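Local coordinates for phytase (Debaryomyces castellii, PDB 2GFI), which hydrolyses phytate (inositol hexakisphosphate) as a 3-phytase of the histidine acid phosphatase family, releasing phosphate, at residues A[245-249]-A[250-254]. Numbering follows the deposited sequence.
Sequences LNITE and DDVSN
Thr248 and Asp251 exchange hydrogen bonds as a capping box at the start of helix 249-266. Thr248 is the N-cap: its OG1, set between the backbone N and the carbonyl carbon, accepts from Asp251 N at 3.1 Å. In return Asp251 OD2 accepts from Thr248 N at 2.9 Å. This second bond is nearly straight, 172° at the hydrogen, yet the N-H meets the oxygen from above the carboxylate, 47° out of its plane. Asp251 reaches back because its CG lies beside its own backbone N (chi1 -64°), which brings OD2 within bonding distance of Thr248 N.

Regular helical bonding takes over at once. Val252 N donates to Thr248 O at 3.0 Å. Ser253 N does the same to Glu249 O at 2.8 Å, closing the first turn.

Van der Waals contacts flank the box. Ile247 lays its CB beside the capping carboxylate, 3.4 Å from Asp251 OD2. Its CD1 makes an apolar contact with CG2 of Val252 at 4.0 Å, the two side chains crossing at about a right angle. Both residues are buried and also pack on Leu235 of helix 229-241, so the loop end and the new helix share one apolar surface.

Charged ends tie the cap to its surroundings: Asp251 OD2 forms a salt bridge with Lys89 of helix 77-91, and Glu249 OE2 is hydrogen-bonded to Thr232 of helix 229-241. A leucine in place of Asp251 would probably leave Thr248 N without its acceptor and Lys89 without this counter-charge. The negative carboxylate near the helix N-terminus is likely to interact favourably with the helix dipole, and, with OD2 serving both Thr248 N and Lys89, one oxygen links the cap to a neighbouring helix.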
loop_
_atom_site.group_PDB
_atom_site.type_symbol
_atom_site.label_atom_id
_atom_site.label_comp_id
_atom_site.label_asym_id
_atom_site.label_seq_id
_atom_site.Cartn_x
_atom_site.Cartn_y
_atom_site.Cartn_z
ATOM N N LEU A 245 27.852 -0.072 -30.371
ATOM C CA LEU A 245 26.456 -0.527 -30.430
ATOM C C LEU A 245 25.721 0.170 -31.576
ATOM O O LEU A 245 25.633 1.405 -31.629
ATOM C CB LEU A 245 25.734 -0.268 -29.111
ATOM C CG LEU A 245 24.240 -0.585 -29.151
ATOM C CD1 LEU A 245 23.991 -2.107 -29.232
ATOM C CD2 LEU A 245 23.535 0.076 -27.984
ATOM N N ASN A 246 25.212 -0.626 -32.504
ATOM C CA ASN A 246 24.664 -0.065 -33.720
ATOM C C ASN A 246 23.127 -0.162 -33.759
ATOM O O ASN A 246 22.561 -1.075 -34.364
ATOM C CB ASN A 246 25.317 -0.727 -34.949
ATOM C CG ASN A 246 24.992 0.008 -36.258
ATOM O OD1 ASN A 246 24.496 1.148 -36.247
ATOM N ND2 ASN A 246 25.246 -0.652 -37.387
ATOM N N ILE A 247 22.464 0.764 -33.075
ATOM C CA ILE A 247 21.024 0.894 -33.165
ATOM C C ILE A 247 20.704 2.358 -33.362
ATOM O O ILE A 247 21.539 3.231 -33.093
ATOM C CB ILE A 247 20.287 0.299 -31.929
ATOM C CG1 ILE A 247 20.623 1.062 -30.640
ATOM C CG2 ILE A 247 20.557 -1.228 -31.770
ATOM C CD1 ILE A 247 19.802 0.596 -29.394
ATOM N N THR A 248 19.501 2.613 -33.852
ATOM C CA THR A 248 19.019 3.963 -34.115
ATOM C C THR A 248 18.097 4.495 -33.022
ATOM O O THR A 248 17.670 3.763 -32.111
ATOM C CB THR A 248 18.259 4.008 -35.469
ATOM O OG1 THR A 248 17.192 3.067 -35.433
ATOM C CG2 THR A 248 19.148 3.469 -36.637
ATOM N N GLU A 249 17.799 5.784 -33.156
ATOM C CA GLU A 249 16.819 6.504 -32.365
ATOM C C GLU A 249 15.452 5.867 -32.535
ATOM O O GLU A 249 14.743 5.729 -31.558
ATOM C CB GLU A 249 16.755 7.950 -32.814
ATOM C CG GLU A 249 17.718 8.850 -32.078
ATOM C CD GLU A 249 19.023 9.075 -32.806
ATOM O OE1 GLU A 249 19.388 8.249 -33.669
ATOM O OE2 GLU A 249 19.694 10.093 -32.513
ATOM N N ASP A 250 15.131 5.472 -33.773
ATOM C CA ASP A 250 13.970 4.668 -34.130
ATOM C C ASP A 250 13.877 3.376 -33.343
ATOM O O ASP A 250 12.803 3.019 -32.904
ATOM C CB ASP A 250 13.993 4.296 -35.640
ATOM C CG ASP A 250 12.727 3.495 -36.093
ATOM O OD1 ASP A 250 11.597 4.042 -35.858
ATOM O OD2 ASP A 250 12.750 2.343 -36.708
ATOM N N ASP A 251 14.985 2.653 -33.238
ATOM C CA ASP A 251 15.085 1.451 -32.414
ATOM C C ASP A 251 14.755 1.724 -30.951
ATOM O O ASP A 251 13.926 1.041 -30.371
ATOM C CB ASP A 251 16.490 0.856 -32.531
ATOM C CG ASP A 251 16.795 0.375 -33.954
ATOM O OD1 ASP A 251 15.827 0.136 -34.731
ATOM O OD2 ASP A 251 17.953 0.227 -34.388
ATOM N N VAL A 252 15.418 2.735 -30.394
ATOM C CA VAL A 252 15.244 3.182 -29.036
ATOM C C VAL A 252 13.770 3.554 -28.815
ATOM O O VAL A 252 13.177 3.146 -27.845
ATOM C CB VAL A 252 16.172 4.369 -28.707
ATOM C CG1 VAL A 252 15.907 4.891 -27.281
ATOM C CG2 VAL A 252 17.648 3.975 -28.873
ATOM N N SER A 253 13.187 4.282 -29.739
ATOM C CA SER A 253 11.793 4.633 -29.647
ATOM C C SER A 253 10.876 3.404 -29.551
ATOM O O SER A 253 9.900 3.418 -28.836
ATOM C CB SER A 253 11.410 5.441 -30.855
ATOM O OG SER A 253 10.081 5.884 -30.687
ATOM N N ASN A 254 11.232 2.339 -30.263
ATOM C CA ASN A 254 10.520 1.073 -30.242
ATOM C C ASN A 254 10.741 0.275 -28.975
ATOM O O ASN A 254 9.979 -0.619 -28.624
ATOM C CB ASN A 254 10.937 0.261 -31.473
ATOM C CG ASN A 254 10.253 0.751 -32.723
ATOM O OD1 ASN A 254 10.806 0.707 -33.828
ATOM N ND2 ASN A 254 9.041 1.239 -32.552
#